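PDB 2ESS: acyl-ACP thioesterase from Bacteroides thetaiotaomicron, which probably hydrolyses fatty acyl-ACP thioesters, releasing free fatty acids from their carrier protein, and binds calcium. Local coordinates for residues A[174-185]-A[202-212]. Sequence-based numbering, arbitrary orientation.
Sequences GHVNSIRYIEHI and FEMAYVAESYF. With CA (calcium ion), chain B.
In one of the two conformers of H175, the carboxylate of E209 lies flat over a face of the imidazole, the planes 9° apart, with E209 OE1 3.3 Å from H175 CG. A bend at chi2 (-68°) folds the E209 chain back over the ring, whose NE2 binds the calcium ion at 2.3 Å; D171 and water 3 are also ligands. Beside this stack the backbones join, V176 N donating to S210 O over 2.9 Å. S210 OG donates to Y181 OH, 3.0 Å away, a small side chain that lets the phenol come close; V176 CG1 sits over the centre of a Y181 face. Water 2 gathers the same group, donating to V176 O and E209 OE1 and accepting from Y181 OH and S210 N. Farther along, Y206 OH donates to S178 O at 2.9 Å, from above the carbonyl plane, while Y181 CD2 meets the edge of the Y206 ring; tyrosine suits both places, pairing ring packing with a polar end. A phenylalanine in place of Y206 would probably leave the S178 carbonyl without this donor and loosen the tie between strand 199-206 and the helix start. Deeper in, I182 CG2 lies 3.7 Å from F202 CZ. The flexible, unbranched chain of selenomethionine M204, bent at chi2 and chi3, brings SE 3.7 Å from I185 CD1 and CE against Y181 CB. N177 caps the helix, its amide oxygen OD1 accepting from R180 N. Helix 178-186 thus lies against the antiparallel sheet of the C-terminal domain, consistent with the hotdog fold's sheet-wrapped helix. At the polar end, probably the family's active-site region, calcium on NE2 and E209 over the face together restrain the tilt and rotation of H175.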
loop_
_atom_site.group_PDB
_atom_site.type_symbol
_atom_site.label_atom_id
_atom_site.label_comp_id
_atom_site.label_asym_id
_atom_site.label_seq_id
_atom_site.Cartn_x
_atom_site.Cartn_y
_atom_site.Cartn_z
ATOM N N GLY A 174 -5.027 16.507 -0.923
ATOM C CA GLY A 174 -6.376 16.451 -1.445
ATOM C C GLY A 174 -6.422 15.986 -2.875
ATOM O O GLY A 174 -7.453 16.099 -3.520
ATOM N N HIS A 175 -5.331 15.423 -3.385
ATOM C CA HIS A 175 -5.443 14.901 -4.739
ATOM C C HIS A 175 -5.141 13.410 -4.802
ATOM O O HIS A 175 -4.604 12.810 -3.877
ATOM C CB HIS A 175 -4.622 15.715 -5.751
ATOM C CG HIS A 175 -3.177 15.841 -5.398
ATOM N ND1 HIS A 175 -2.542 17.058 -5.278
ATOM C CD2 HIS A 175 -2.239 14.898 -5.147
ATOM C CE1 HIS A 175 -1.273 16.859 -4.963
ATOM N NE2 HIS A 175 -1.066 15.558 -4.869
ATOM N N VAL A 176 -5.582 12.817 -5.901
ATOM C CA VAL A 176 -5.316 11.444 -6.182
ATOM C C VAL A 176 -3.820 11.261 -6.282
ATOM O O VAL A 176 -3.142 11.972 -7.013
ATOM C CB VAL A 176 -6.025 10.977 -7.468
ATOM C CG1 VAL A 176 -5.572 9.543 -7.822
ATOM C CG2 VAL A 176 -7.467 11.034 -7.257
ATOM N N ASN A 177 -3.292 10.321 -5.513
ATOM C CA ASN A 177 -1.864 10.215 -5.401
ATOM C C ASN A 177 -1.237 9.470 -6.594
ATOM O O ASN A 177 -1.914 8.744 -7.343
ATOM C CB ASN A 177 -1.450 9.772 -3.967
ATOM C CG ASN A 177 -1.414 8.281 -3.764
ATOM O OD1 ASN A 177 -0.966 7.558 -4.615
ATOM N ND2 ASN A 177 -1.812 7.822 -2.563
ATOM N N SER A 178 0.045 9.745 -6.799
ATOM C CA SER A 178 0.828 9.206 -7.899
ATOM C C SER A 178 0.726 7.698 -8.085
ATOM O O SER A 178 0.648 7.190 -9.222
ATOM C CB SER A 178 2.302 9.519 -7.637
ATOM O OG SER A 178 2.500 10.895 -7.534
ATOM N N ILE A 179 0.735 6.988 -6.953
ATOM C CA ILE A 179 0.729 5.534 -6.930
ATOM C C ILE A 179 -0.645 4.961 -7.226
ATOM O O ILE A 179 -0.760 3.903 -7.831
ATOM C CB ILE A 179 1.233 5.018 -5.553
ATOM C CG1 ILE A 179 2.635 5.543 -5.293
ATOM C CG2 ILE A 179 1.275 3.515 -5.504
ATOM C CD1 ILE A 179 3.567 5.364 -6.452
ATOM N N ARG A 180 -1.693 5.643 -6.788
ATOM C CA ARG A 180 -3.033 5.183 -7.037
ATOM C C ARG A 180 -3.343 5.213 -8.518
ATOM O O ARG A 180 -4.025 4.327 -9.002
ATOM C CB ARG A 180 -4.047 6.018 -6.260
ATOM C CG ARG A 180 -3.966 5.763 -4.757
ATOM C CD ARG A 180 -4.592 4.440 -4.422
ATOM N NE ARG A 180 -4.193 3.977 -3.104
ATOM C CZ ARG A 180 -4.688 2.876 -2.530
ATOM N NH1 ARG A 180 -5.615 2.150 -3.153
ATOM N NH2 ARG A 180 -4.274 2.510 -1.324
ATOM N N TYR A 181 -2.811 6.189 -9.259
ATOM C CA TYR A 181 -2.978 6.154 -10.711
ATOM C C TYR A 181 -2.369 4.904 -11.348
ATOM O O TYR A 181 -2.943 4.357 -12.280
ATOM C CB TYR A 181 -2.362 7.359 -11.371
ATOM C CG TYR A 181 -3.069 8.674 -11.202
ATOM C CD1 TYR A 181 -4.340 8.911 -11.762
ATOM C CD2 TYR A 181 -2.449 9.719 -10.532
ATOM C CE1 TYR A 181 -4.967 10.168 -11.643
ATOM C CE2 TYR A 181 -3.067 10.968 -10.414
ATOM C CZ TYR A 181 -4.315 11.193 -10.978
ATOM O OH TYR A 181 -4.848 12.467 -10.832
ATOM N N ILE A 182 -1.178 4.517 -10.890
ATOM C CA ILE A 182 -0.516 3.289 -11.352
ATOM C C ILE A 182 -1.395 2.058 -11.140
ATOM O O ILE A 182 -1.633 1.287 -12.087
ATOM C CB ILE A 182 0.851 3.087 -10.664
ATOM C CG1 ILE A 182 1.792 4.247 -11.041
ATOM C CG2 ILE A 182 1.472 1.746 -11.072
ATOM C CD1 ILE A 182 3.203 4.168 -10.377
ATOM N N GLU A 183 -1.883 1.871 -9.915
ATOM C CA GLU A 183 -2.795 0.765 -9.611
ATOM C C GLU A 183 -4.022 0.732 -10.515
ATOM O O GLU A 183 -4.389 -0.321 -11.028
ATOM C CB GLU A 183 -3.293 0.834 -8.172
ATOM C CG GLU A 183 -2.223 0.511 -7.106
ATOM C CD GLU A 183 -2.781 0.542 -5.647
ATOM O OE1 GLU A 183 -4.044 0.516 -5.490
ATOM O OE2 GLU A 183 -1.953 0.584 -4.686
ATOM N N HIS A 184 -4.681 1.878 -10.694
ATOM C CA HIS A 184 -5.887 1.882 -11.537
ATOM C C HIS A 184 -5.580 1.557 -13.018
ATOM O O HIS A 184 -6.341 0.890 -13.668
ATOM C CB HIS A 184 -6.648 3.201 -11.393
ATOM C CG HIS A 184 -7.169 3.437 -10.005
ATOM N ND1 HIS A 184 -7.956 2.519 -9.340
ATOM C CD2 HIS A 184 -6.996 4.473 -9.150
ATOM C CE1 HIS A 184 -8.241 2.982 -8.133
ATOM N NE2 HIS A 184 -7.676 4.168 -7.998
ATOM N N ILE A 185 -4.450 2.028 -13.534
ATOM C CA ILE A 185 -4.082 1.768 -14.918
ATOM C C ILE A 185 -3.815 0.277 -15.117
ATOM O O ILE A 185 -4.313 -0.350 -16.079
ATOM C CB ILE A 185 -2.859 2.650 -15.338
ATOM C CG1 ILE A 185 -3.291 4.119 -15.440
ATOM C CG2 ILE A 185 -2.266 2.199 -16.677
ATOM C CD1 ILE A 185 -2.157 5.059 -15.435
ATOM N N PHE A 202 7.396 0.399 -17.947
ATOM C CA PHE A 202 6.232 1.100 -17.484
ATOM C C PHE A 202 6.573 2.582 -17.321
ATOM O O PHE A 202 7.554 2.944 -16.653
ATOM C CB PHE A 202 5.734 0.485 -16.175
ATOM C CG PHE A 202 4.531 1.182 -15.613
ATOM C CD1 PHE A 202 3.276 0.956 -16.141
ATOM C CD2 PHE A 202 4.674 2.088 -14.572
ATOM C CE1 PHE A 202 2.179 1.627 -15.651
ATOM C CE2 PHE A 202 3.608 2.737 -14.089
ATOM C CZ PHE A 202 2.346 2.501 -14.625
ATOM N N GLU A 203 5.779 3.440 -17.949
ATOM C CA GLU A 203 5.989 4.875 -17.843
ATOM C C GLU A 203 4.731 5.615 -17.415
ATOM O O GLU A 203 3.647 5.226 -17.757
ATOM C CB GLU A 203 6.443 5.440 -19.175
ATOM C CG GLU A 203 7.593 4.740 -19.829
ATOM C CD GLU A 203 7.919 5.282 -21.220
ATOM O OE1 GLU A 203 7.399 6.351 -21.608
ATOM O OE2 GLU A 203 8.678 4.599 -21.941
HETATM N N MSE A 204 4.909 6.647 -16.621
HETATM C CA MSE A 204 3.847 7.533 -16.159
HETATM C C MSE A 204 4.256 8.946 -16.534
HETATM O O MSE A 204 5.456 9.322 -16.412
HETATM C CB MSE A 204 3.739 7.499 -14.651
HETATM C CG MSE A 204 3.224 6.189 -14.113
HETATM SE SE MSE A 204 1.315 5.942 -14.724
HETATM C CE MSE A 204 0.390 7.654 -14.256
ATOM N N ALA A 205 3.268 9.709 -16.997
ATOM C CA ALA A 205 3.390 11.167 -17.156
ATOM C C ALA A 205 2.274 11.820 -16.358
ATOM O O ALA A 205 1.105 11.533 -16.568
ATOM C CB ALA A 205 3.284 11.566 -18.629
ATOM N N TYR A 206 2.630 12.735 -15.473
ATOM C CA TYR A 206 1.649 13.302 -14.530
ATOM C C TYR A 206 1.359 14.675 -15.051
ATOM O O TYR A 206 2.226 15.552 -15.063
ATOM C CB TYR A 206 2.202 13.336 -13.100
ATOM C CG TYR A 206 2.371 11.954 -12.535
ATOM C CD1 TYR A 206 1.254 11.243 -12.058
ATOM C CD2 TYR A 206 3.600 11.330 -12.521
ATOM C CE1 TYR A 206 1.371 9.943 -11.582
ATOM C CE2 TYR A 206 3.719 10.027 -12.023
ATOM C CZ TYR A 206 2.617 9.358 -11.547
ATOM O OH TYR A 206 2.756 8.073 -11.073
ATOM N N VAL A 207 0.143 14.850 -15.536
ATOM C CA VAL A 207 -0.222 16.053 -16.267
ATOM C C VAL A 207 -0.972 17.087 -15.412
ATOM O O VAL A 207 -0.737 18.276 -15.529
ATOM C CB VAL A 207 -1.023 15.675 -17.524
ATOM C CG1 VAL A 207 -1.363 16.926 -18.360
ATOM C CG2 VAL A 207 -0.234 14.626 -18.327
ATOM N N ALA A 208 -1.896 16.626 -14.589
ATOM C CA ALA A 208 -2.783 17.494 -13.842
ATOM C C ALA A 208 -3.358 16.686 -12.696
ATOM O O ALA A 208 -3.179 15.456 -12.640
ATOM C CB ALA A 208 -3.871 18.021 -14.707
ATOM N N GLU A 209 -4.051 17.371 -11.795
ATOM C CA GLU A 209 -4.520 16.783 -10.552
ATOM C C GLU A 209 -5.971 16.399 -10.650
ATOM O O GLU A 209 -6.730 17.026 -11.369
ATOM C CB GLU A 209 -4.338 17.756 -9.372
ATOM C CG GLU A 209 -2.928 18.196 -9.136
ATOM C CD GLU A 209 -1.973 17.087 -8.623
ATOM O OE1 GLU A 209 -2.351 15.892 -8.582
ATOM O OE2 GLU A 209 -0.816 17.421 -8.253
ATOM N N SER A 210 -6.328 15.349 -9.909
ATOM C CA SER A 210 -7.708 14.906 -9.709
ATOM C C SER A 210 -8.014 14.961 -8.223
ATOM O O SER A 210 -7.121 14.774 -7.393
ATOM C CB SER A 210 -7.889 13.455 -10.162
ATOM O OG SER A 210 -7.658 13.365 -11.543
ATOM N N TYR A 211 -9.285 15.170 -7.916
ATOM C CA TYR A 211 -9.761 15.349 -6.555
ATOM C C TYR A 211 -10.823 14.295 -6.216
ATOM O O TYR A 211 -11.357 13.587 -7.101
ATOM C CB TYR A 211 -10.368 16.734 -6.427
ATOM C CG TYR A 211 -9.407 17.798 -6.889
ATOM C CD1 TYR A 211 -8.355 18.192 -6.094
ATOM C CD2 TYR A 211 -9.525 18.367 -8.149
ATOM C CE1 TYR A 211 -7.440 19.165 -6.534
ATOM C CE2 TYR A 211 -8.620 19.335 -8.601
ATOM C CZ TYR A 211 -7.585 19.722 -7.790
ATOM O OH TYR A 211 -6.705 20.673 -8.230
ATOM N N PHE A 212 -11.150 14.229 -4.940
ATOM C CA PHE A 212 -12.180 13.314 -4.465
ATOM C C PHE A 212 -13.488 13.564 -5.193
ATOM O O PHE A 212 -13.909 14.706 -5.326
ATOM C CB PHE A 212 -12.421 13.494 -2.965
ATOM C CG PHE A 212 -13.613 12.728 -2.466
ATOM C CD1 PHE A 212 -14.902 13.290 -2.525
ATOM C CD2 PHE A 212 -13.453 11.458 -1.967
ATOM C CE1 PHE A 212 -16.028 12.572 -2.094
ATOM C CE2 PHE A 212 -14.552 10.725 -1.529
ATOM C CZ PHE A 212 -15.849 11.283 -1.585
HETATM CA CA CA B . 0.360 13.965 -4.022
HETATM O O HOH W 1 -9.818 15.779 -2.783
HETATM O O HOH W 2 -3.944 13.846 -8.911
HETATM O O HOH W 3 1.136 12.321 -5.281
#